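Side-chain contacts in 4-hydroxybutyrate CoA-transferase (Porphyromonas gingivalis, PDB 3D3U), which probably transfers coenzyme A between acyl-CoA thioesters and carboxylates such as acetate and 4-hydroxybutyrate: residues A[46-51]-A[69-74]; A[248-253]-A[274-279]. All coordinates share one frame; numbering follows the deposited sequence.

Interaction 1: A[46-51]-A[69-74]; sequences RQREKL and APEMRS
Arg48 and Glu71 both start their side chains in the crowded position between backbone N and carbonyl carbon (chi1 65° and 41°). From there the arginine runs extended to NE, while the glutamate bends at chi2, and together these torsions bring the glutamate's methylene rather than its carboxylate against the guanidinium. Glu71 CG sits over one face of that group, off toward its rim, 4.1 Å from Arg48 NE. The opposite face is covered from within the same turn: Glu49 OE2 lies above the centre, 3.5 Å from Arg48 NE, a salt bridge of charges alone, since no N-H points at the oxygen. Nearer the Arg48 backbone, Met72 makes contact through its methyl. Although its CB heads away from the other segment, bends at chi2 and chi3 curl the chain back until CE is 4.1 Å from Arg48 CB. Arg48 thus offers its aliphatic root to a buried thioether and its flat end to two glutamates, and Tyr45 adds a cation-pi contact. At the other end Leu51 O comes within 4.3 Å of Ser74 O, and it is hydrogen-bonded to His75 ND1. The case shows that opposite charges need not pair to be neighbours. Arg48 NH1 and Glu71 OE1 stay 5.3 Å apart, with guanidinium and carboxylate planes 86° from each other. Across these two loops the touching side-chain surfaces are carbon against guanidinium face and methyl against methylene, while the attraction between the charges probably acts only at longer range.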
ATOM      1  N   ARG A  46     -24.414  16.262   2.384  1.00  9.05           N
ATOM      2  CA  ARG A  46     -25.380  17.231   2.872  1.00  9.66           C
ATOM      3  C   ARG A  46     -25.320  18.581   2.172  1.00 10.23           C
ATOM      4  O   ARG A  46     -26.355  19.154   1.946  1.00 12.26           O
ATOM      5  CB  ARG A  46     -25.169  17.474   4.334  1.00  9.96           C
ATOM      6  CG  ARG A  46     -25.260  16.265   5.158  1.00 13.07           C
ATOM      7  CD  ARG A  46     -25.389  16.619   6.586  1.00 15.66           C
ATOM      8  NE  ARG A  46     -24.111  17.080   6.979  1.00 13.78           N
ATOM      9  CZ  ARG A  46     -23.170  16.277   7.422  1.00 16.09           C
ATOM     10  NH1 ARG A  46     -23.418  14.935   7.550  1.00 13.23           N
ATOM     11  NH2 ARG A  46     -21.961  16.845   7.718  1.00 17.30           N
ATOM     12  N   GLN A  47     -24.132  19.113   1.865  1.00 10.28           N
ATOM     13  CA  GLN A  47     -24.001  20.440   1.312  1.00 10.77           C
ATOM     14  C   GLN A  47     -24.025  20.428  -0.187  1.00 12.81           C
ATOM     15  O   GLN A  47     -23.658  21.436  -0.760  1.00 13.62           O
ATOM     16  CB  GLN A  47     -22.738  21.170   1.800  1.00  9.13           C
ATOM     17  CG  GLN A  47     -22.684  21.369   3.345  1.00  8.69           C
ATOM     18  CD  GLN A  47     -23.843  22.194   3.920  1.00 12.55           C
ATOM     19  OE1 GLN A  47     -24.089  23.314   3.429  1.00 12.81           O
ATOM     20  NE2 GLN A  47     -24.594  21.640   4.931  1.00 10.02           N
ATOM     21  N   ARG A  48     -24.452  19.330  -0.841  1.00 14.75           N
ATOM     22  CA  ARG A  48     -24.350  19.224  -2.341  1.00 16.22           C
ATOM     23  C   ARG A  48     -24.935  20.343  -3.206  1.00 18.74           C
ATOM     24  O   ARG A  48     -24.449  20.668  -4.306  1.00 19.44           O
ATOM     25  CB  ARG A  48     -24.911  17.941  -2.837  1.00 15.11           C
ATOM     26  CG  ARG A  48     -26.317  17.782  -2.641  1.00 12.28           C
ATOM     27  CD  ARG A  48     -26.633  16.280  -2.704  1.00 14.04           C
ATOM     28  NE  ARG A  48     -28.053  15.898  -2.837  1.00 12.26           N
ATOM     29  CZ  ARG A  48     -28.775  15.344  -1.882  1.00  7.88           C
ATOM     30  NH1 ARG A  48     -30.025  14.971  -2.102  1.00 10.20           N
ATOM     31  NH2 ARG A  48     -28.230  15.122  -0.717  1.00  8.03           N
ATOM     32  N   GLU A  49     -25.952  20.977  -2.651  1.00 22.00           N
ATOM     33  CA  GLU A  49     -26.855  21.821  -3.402  1.00 23.10           C
ATOM     34  C   GLU A  49     -26.072  23.104  -3.523  1.00 21.97           C
ATOM     35  O   GLU A  49     -26.375  23.908  -4.381  1.00 21.76           O
ATOM     36  CB  GLU A  49     -28.163  21.926  -2.585  1.00 24.94           C
ATOM     37  CG  GLU A  49     -28.406  20.659  -1.619  1.00 32.27           C
ATOM     38  CD  GLU A  49     -29.692  19.775  -1.977  1.00 39.48           C
ATOM     39  OE1 GLU A  49     -30.603  20.334  -2.710  1.00 42.88           O
ATOM     40  OE2 GLU A  49     -29.847  18.564  -1.527  1.00 33.87           O
ATOM     41  N   LYS A  50     -25.029  23.271  -2.707  1.00 20.75           N
ATOM     42  CA  LYS A  50     -24.159  24.415  -2.865  1.00 21.27           C
ATOM     43  C   LYS A  50     -22.868  24.168  -3.627  1.00 22.29           C
ATOM     44  O   LYS A  50     -22.287  25.147  -4.106  1.00 22.17           O
ATOM     45  CB  LYS A  50     -23.691  24.975  -1.557  1.00 20.60           C
ATOM     46  CG  LYS A  50     -24.703  25.104  -0.600  1.00 23.73           C
ATOM     47  CD  LYS A  50     -24.130  25.753   0.683  1.00 32.88           C
ATOM     48  CE  LYS A  50     -25.192  25.875   1.798  1.00 34.86           C
ATOM     49  NZ  LYS A  50     -26.511  26.252   1.178  1.00 40.84           N
ATOM     50  N   LEU A  51     -22.344  22.940  -3.688  1.00 22.84           N
ATOM     51  CA  LEU A  51     -21.105  22.800  -4.435  1.00 24.35           C
ATOM     52  C   LEU A  51     -21.288  22.826  -5.998  1.00 25.58           C
ATOM     53  O   LEU A  51     -22.265  22.247  -6.565  1.00 24.86           O
ATOM     54  CB  LEU A  51     -20.342  21.553  -4.022  1.00 25.21           C
ATOM     55  CG  LEU A  51     -20.033  21.111  -2.601  1.00 24.94           C
ATOM     56  CD1 LEU A  51     -19.556  22.270  -1.798  1.00 24.38           C
ATOM     57  CD2 LEU A  51     -21.308  20.606  -2.114  1.00 24.87           C
ATOM     58  N   ALA A  69     -22.290   8.945  -5.260  1.00 29.05           N
ATOM     59  CA  ALA A  69     -23.715   8.895  -5.133  1.00 25.67           C
ATOM     60  C   ALA A  69     -24.053   9.623  -6.390  1.00 22.99           C
ATOM     61  O   ALA A  69     -23.438  10.630  -6.664  1.00 22.81           O
ATOM     62  CB  ALA A  69     -24.154   9.672  -3.955  1.00 26.27           C
ATOM     63  N   PRO A  70     -24.916   9.053  -7.219  1.00 20.49           N
ATOM     64  CA  PRO A  70     -25.379   9.699  -8.438  1.00 18.83           C
ATOM     65  C   PRO A  70     -25.808  11.149  -8.279  1.00 17.75           C
ATOM     66  O   PRO A  70     -25.614  11.932  -9.215  1.00 18.08           O
ATOM     67  CB  PRO A  70     -26.583   8.835  -8.879  1.00 18.88           C
ATOM     68  CG  PRO A  70     -26.449   7.570  -8.263  1.00 17.25           C
ATOM     69  CD  PRO A  70     -25.443   7.688  -7.105  1.00 20.05           C
ATOM     70  N   GLU A  71     -26.377  11.530  -7.126  1.00 16.84           N
ATOM     71  CA  GLU A  71     -26.892  12.923  -6.911  1.00 14.77           C
ATOM     72  C   GLU A  71     -25.770  13.940  -6.779  1.00 15.46           C
ATOM     73  O   GLU A  71     -25.966  15.146  -6.909  1.00 16.72           O
ATOM     74  CB  GLU A  71     -27.946  12.980  -5.818  1.00 12.78           C
ATOM     75  CG  GLU A  71     -27.709  12.153  -4.587  1.00 14.57           C
ATOM     76  CD  GLU A  71     -27.989  10.634  -4.663  1.00 20.09           C
ATOM     77  OE1 GLU A  71     -29.007  10.212  -4.210  1.00 26.94           O
ATOM     78  OE2 GLU A  71     -27.189   9.778  -5.050  1.00 21.86           O
ATOM     79  N   MET A  72     -24.549  13.455  -6.575  1.00 15.91           N
ATOM     80  CA  MET A  72     -23.360  14.300  -6.705  1.00 16.11           C
ATOM     81  C   MET A  72     -23.119  14.797  -8.108  1.00 16.82           C
ATOM     82  O   MET A  72     -22.349  15.742  -8.289  1.00 16.32           O
ATOM     83  CB  MET A  72     -22.146  13.548  -6.295  1.00 15.79           C
ATOM     84  CG  MET A  72     -22.263  13.081  -4.869  1.00 16.25           C
ATOM     85  SD  MET A  72     -22.980  14.327  -3.834  1.00 17.49           S
ATOM     86  CE  MET A  72     -21.707  15.512  -3.387  1.00  5.62           C
ATOM     87  N   ARG A  73     -23.761  14.154  -9.090  1.00 17.47           N
ATOM     88  CA  ARG A  73     -23.626  14.573 -10.489  1.00 18.49           C
ATOM     89  C   ARG A  73     -23.818  16.080 -10.648  1.00 18.37           C
ATOM     90  O   ARG A  73     -24.847  16.635 -10.296  1.00 19.34           O
ATOM     91  CB  ARG A  73     -24.534  13.787 -11.457  1.00 18.25           C
ATOM     92  CG  ARG A  73     -24.563  14.384 -12.834  1.00 19.07           C
ATOM     93  CD  ARG A  73     -25.262  13.526 -13.842  1.00 22.48           C
ATOM     94  NE  ARG A  73     -24.312  12.752 -14.646  1.00 23.61           N
ATOM     95  CZ  ARG A  73     -24.000  11.499 -14.395  1.00 23.62           C
ATOM     96  NH1 ARG A  73     -24.554  10.906 -13.343  1.00 25.50           N
ATOM     97  NH2 ARG A  73     -23.127  10.840 -15.159  1.00 21.07           N
ATOM     98  N   SER A  74     -22.792  16.699 -11.215  1.00 17.82           N
ATOM     99  CA  SER A  74     -22.660  18.132 -11.426  1.00 16.37           C
ATOM    100  C   SER A  74     -22.226  18.794 -10.164  1.00 18.12           C
ATOM    101  O   SER A  74     -21.946  19.987 -10.206  1.00 20.81           O
ATOM    102  CB  SER A  74     -23.906  18.811 -11.878  1.00 14.43           C
ATOM    103  OG  SER A  74     -24.531  19.411 -10.813  1.00 10.73           O
TER

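Interaction 2: A[248-253]-A[274-279]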
ATOM      1  N   MET A 248       4.095 -11.163  13.934  1.00 18.85           N
ATOM      2  CA  MET A 248       5.394 -11.668  13.907  1.00 17.96           C
ATOM      3  C   MET A 248       6.297 -10.748  14.688  1.00 18.70           C
ATOM      4  O   MET A 248       7.320 -11.187  15.223  1.00 20.03           O
ATOM      5  CB  MET A 248       5.832 -11.667  12.490  1.00 17.70           C
ATOM      6  CG  MET A 248       4.996 -12.476  11.666  1.00 17.42           C
ATOM      7  SD  MET A 248       5.432 -14.218  11.817  1.00 24.47           S
ATOM      8  CE  MET A 248       3.698 -14.812  11.412  1.00 17.96           C
ATOM      9  N   ILE A 249       5.974  -9.460  14.722  1.00 18.31           N
ATOM     10  CA  ILE A 249       6.758  -8.576  15.528  1.00 17.62           C
ATOM     11  C   ILE A 249       6.581  -9.123  16.904  1.00 16.64           C
ATOM     12  O   ILE A 249       7.555  -9.419  17.552  1.00 15.79           O
ATOM     13  CB  ILE A 249       6.301  -7.156  15.435  1.00 18.59           C
ATOM     14  CG1 ILE A 249       6.583  -6.646  14.024  1.00 17.49           C
ATOM     15  CG2 ILE A 249       7.019  -6.335  16.585  1.00 15.40           C
ATOM     16  CD1 ILE A 249       6.005  -5.297  13.704  1.00 20.17           C
ATOM     17  N   ARG A 250       5.326  -9.328  17.273  1.00 16.55           N
ATOM     18  CA  ARG A 250       4.945  -9.988  18.514  1.00 17.53           C
ATOM     19  C   ARG A 250       5.717 -11.284  18.841  1.00 18.21           C
ATOM     20  O   ARG A 250       6.219 -11.416  19.927  1.00 18.73           O
ATOM     21  CB  ARG A 250       3.459 -10.288  18.498  1.00 17.78           C
ATOM     22  CG  ARG A 250       2.783  -9.802  19.680  1.00 17.46           C
ATOM     23  CD  ARG A 250       2.246  -8.446  19.508  1.00 16.65           C
ATOM     24  NE  ARG A 250       0.814  -8.478  19.338  1.00 23.19           N
ATOM     25  CZ  ARG A 250      -0.044  -7.648  19.945  1.00 26.43           C
ATOM     26  NH1 ARG A 250       0.398  -6.693  20.802  1.00 28.12           N
ATOM     27  NH2 ARG A 250      -1.352  -7.785  19.690  1.00 23.58           N
ATOM     28  N   LYS A 251       5.844 -12.239  17.916  1.00 18.47           N
ATOM     29  CA  LYS A 251       6.510 -13.508  18.235  1.00 16.46           C
ATOM     30  C   LYS A 251       8.000 -13.304  18.330  1.00 17.34           C
ATOM     31  O   LYS A 251       8.698 -14.210  18.635  1.00 18.42           O
ATOM     32  CB  LYS A 251       6.197 -14.586  17.187  1.00 16.13           C
ATOM     33  CG  LYS A 251       4.737 -15.101  17.115  1.00 14.48           C
ATOM     34  CD  LYS A 251       4.369 -15.553  15.672  1.00 14.75           C
ATOM     35  CE  LYS A 251       3.523 -16.834  15.558  1.00 11.04           C
ATOM     36  NZ  LYS A 251       2.348 -16.795  16.466  1.00 19.87           N
ATOM     37  N   GLY A 252       8.528 -12.132  18.045  1.00 18.53           N
ATOM     38  CA  GLY A 252      10.017 -11.989  18.065  1.00 19.87           C
ATOM     39  C   GLY A 252      10.745 -12.165  16.711  1.00 20.82           C
ATOM     40  O   GLY A 252      11.912 -11.820  16.572  1.00 21.98           O
ATOM     41  N   ILE A 253      10.051 -12.677  15.699  1.00 20.63           N
ATOM     42  CA  ILE A 253      10.604 -12.839  14.368  1.00 19.90           C
ATOM     43  C   ILE A 253      10.865 -11.556  13.592  1.00 19.08           C
ATOM     44  O   ILE A 253      11.946 -11.415  13.028  1.00 19.65           O
ATOM     45  CB  ILE A 253       9.755 -13.819  13.583  1.00 20.01           C
ATOM     46  CG1 ILE A 253       9.691 -15.144  14.356  1.00 23.11           C
ATOM     47  CG2 ILE A 253      10.311 -14.090  12.226  1.00 19.37           C
ATOM     48  CD1 ILE A 253      11.103 -15.766  14.927  1.00 26.82           C
ATOM     49  N   SER A 274      -7.212  -4.639  11.642  1.00 17.38           N
ATOM     50  CA  SER A 274      -8.183  -4.664  12.714  1.00 16.95           C
ATOM     51  C   SER A 274      -7.895  -3.518  13.770  1.00 17.22           C
ATOM     52  O   SER A 274      -6.816  -2.871  13.762  1.00 15.99           O
ATOM     53  CB  SER A 274      -8.063  -6.031  13.368  1.00 16.69           C
ATOM     54  OG  SER A 274      -6.946  -6.008  14.272  1.00 16.29           O
ATOM     55  N   LYS A 275      -8.843  -3.321  14.701  1.00 16.78           N
ATOM     56  CA  LYS A 275      -8.681  -2.428  15.784  1.00 16.56           C
ATOM     57  C   LYS A 275      -7.454  -2.815  16.570  1.00 17.63           C
ATOM     58  O   LYS A 275      -6.736  -1.943  17.049  1.00 18.45           O
ATOM     59  CB  LYS A 275      -9.900  -2.477  16.672  1.00 16.15           C
ATOM     60  CG  LYS A 275      -9.925  -1.328  17.740  1.00 16.65           C
ATOM     61  CD  LYS A 275     -10.860  -1.569  19.035  1.00 19.16           C
ATOM     62  CE  LYS A 275     -10.389  -0.743  20.298  1.00 19.10           C
ATOM     63  NZ  LYS A 275      -9.924   0.560  19.582  1.00 20.53           N
ATOM     64  N   GLU A 276      -7.172  -4.110  16.704  1.00 18.94           N
ATOM     65  CA  GLU A 276      -5.914  -4.520  17.343  1.00 18.88           C
ATOM     66  C   GLU A 276      -4.688  -3.907  16.657  1.00 18.44           C
ATOM     67  O   GLU A 276      -3.793  -3.400  17.318  1.00 17.98           O
ATOM     68  CB  GLU A 276      -5.783  -6.017  17.342  1.00 19.40           C
ATOM     69  CG  GLU A 276      -4.526  -6.488  18.074  1.00 25.68           C
ATOM     70  CD  GLU A 276      -4.854  -7.450  19.197  1.00 32.00           C
ATOM     71  OE1 GLU A 276      -3.956  -8.185  19.726  1.00 31.80           O
ATOM     72  OE2 GLU A 276      -6.058  -7.427  19.557  1.00 36.65           O
ATOM     73  N   LEU A 277      -4.635  -3.957  15.325  1.00 18.22           N
ATOM     74  CA  LEU A 277      -3.556  -3.297  14.607  1.00 16.53           C
ATOM     75  C   LEU A 277      -3.466  -1.910  15.122  1.00 16.06           C
ATOM     76  O   LEU A 277      -2.385  -1.497  15.610  1.00 16.46           O
ATOM     77  CB  LEU A 277      -3.846  -3.214  13.124  1.00 16.16           C
ATOM     78  CG  LEU A 277      -2.757  -3.746  12.222  1.00 15.16           C
ATOM     79  CD1 LEU A 277      -2.988  -3.372  10.835  1.00 17.02           C
ATOM     80  CD2 LEU A 277      -1.425  -3.224  12.610  1.00 16.92           C
ATOM     81  N   TYR A 278      -4.590  -1.188  15.033  1.00 15.30           N
ATOM     82  CA  TYR A 278      -4.570   0.263  15.333  1.00 15.45           C
ATOM     83  C   TYR A 278      -4.091   0.498  16.712  1.00 15.56           C
ATOM     84  O   TYR A 278      -3.089   1.231  16.880  1.00 16.38           O
ATOM     85  CB  TYR A 278      -5.878   0.985  15.035  1.00 15.72           C
ATOM     86  CG  TYR A 278      -6.336   0.700  13.612  1.00 17.05           C
ATOM     87  CD1 TYR A 278      -5.412   0.592  12.576  1.00 17.34           C
ATOM     88  CD2 TYR A 278      -7.676   0.481  13.300  1.00 17.74           C
ATOM     89  CE1 TYR A 278      -5.796   0.276  11.279  1.00 16.03           C
ATOM     90  CE2 TYR A 278      -8.073   0.169  11.975  1.00 18.64           C
ATOM     91  CZ  TYR A 278      -7.109   0.055  10.972  1.00 18.08           C
ATOM     92  OH  TYR A 278      -7.448  -0.240   9.651  1.00 19.49           O
ATOM     93  N   ASP A 279      -4.690  -0.163  17.697  1.00 14.29           N
ATOM     94  CA  ASP A 279      -4.084  -0.025  19.027  1.00 15.43           C
ATOM     95  C   ASP A 279      -2.642  -0.427  19.213  1.00 15.57           C
ATOM     96  O   ASP A 279      -2.019   0.110  20.088  1.00 15.70           O
ATOM     97  CB  ASP A 279      -4.858  -0.664  20.197  1.00 16.49           C
ATOM     98  CG  ASP A 279      -6.314  -0.481  20.104  1.00 17.79           C
ATOM     99  OD1 ASP A 279      -6.730   0.432  19.379  1.00 25.20           O
ATOM    100  OD2 ASP A 279      -7.129  -1.236  20.687  1.00 19.97           O
TER
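The salt bridge between Arg250 NH2 and Glu276 OE1, 2.6 Å apart, spans two helices whose backbones keep well clear of each other: the closest CA atoms, those of Arg250 and Leu277, are 11.5 Å apart. It illustrates how long side chains can link surface helices without backbone packing. Glu276 sends CG anti to its backbone N (chi1 -177°) and then bends at chi2, presenting OE1 to the arginine. Arg250 answers with bends at chi2 and chi3 that carry its guanidinium to the carboxylate. The oxygen arrives at the guanidinium edge, near its plane, yet the carboxylate itself stands almost upright to it, the two planes 88° apart. Only one oxygen and one terminal nitrogen therefore meet, in place of the flat, two-pronged pairing that the same groups can form. On such an exposed surface the link is probably worth less than a buried one. The helix carrying Glu276 is secured at its start by Ser274, the N-cap residue, whose OG accepts from Leu277 N at 3.3 Å and is also hydrogen-bonded to Asp243 OD1 on the partner helix. From the first turn, Lys275 NZ bridges to Asp279 OD1, four residues on, at 3.2 Å on the syn side of the carboxylate. Side chains also touch between the helices: Phe280 meets Ile249 and Arg250, and Glu276 rests on Met246. Helices 243-251 and 275-281 are the connections from strand 235-237 to 266-268 and from 266-268 to 287-289, successive crossovers between neighbouring parallel strands of one sheet.

Overall arrangement
Interactions 1 and 2 belong to two different sheets of the chain. The first joins the loop before strand 54-57 to the loop before strand 76-79, at the edge of the six-stranded parallel sheet; the second joins crossover helices of the larger mixed sheet. Their centres are 41 Å apart and their nearest atoms about 22 Å, and they do not touch. Interaction 1 lies peripherally, about 30 Å from the centre of the chain, against 18 Å for interaction 2. In series along the sequence, they set two uses of an Arg-Glu pair side by side: a glutamate methylene laid on a guanidinium face, its charge not in contact, in 46-51 with 69-74, and a direct bridge in 248-253 with 274-279.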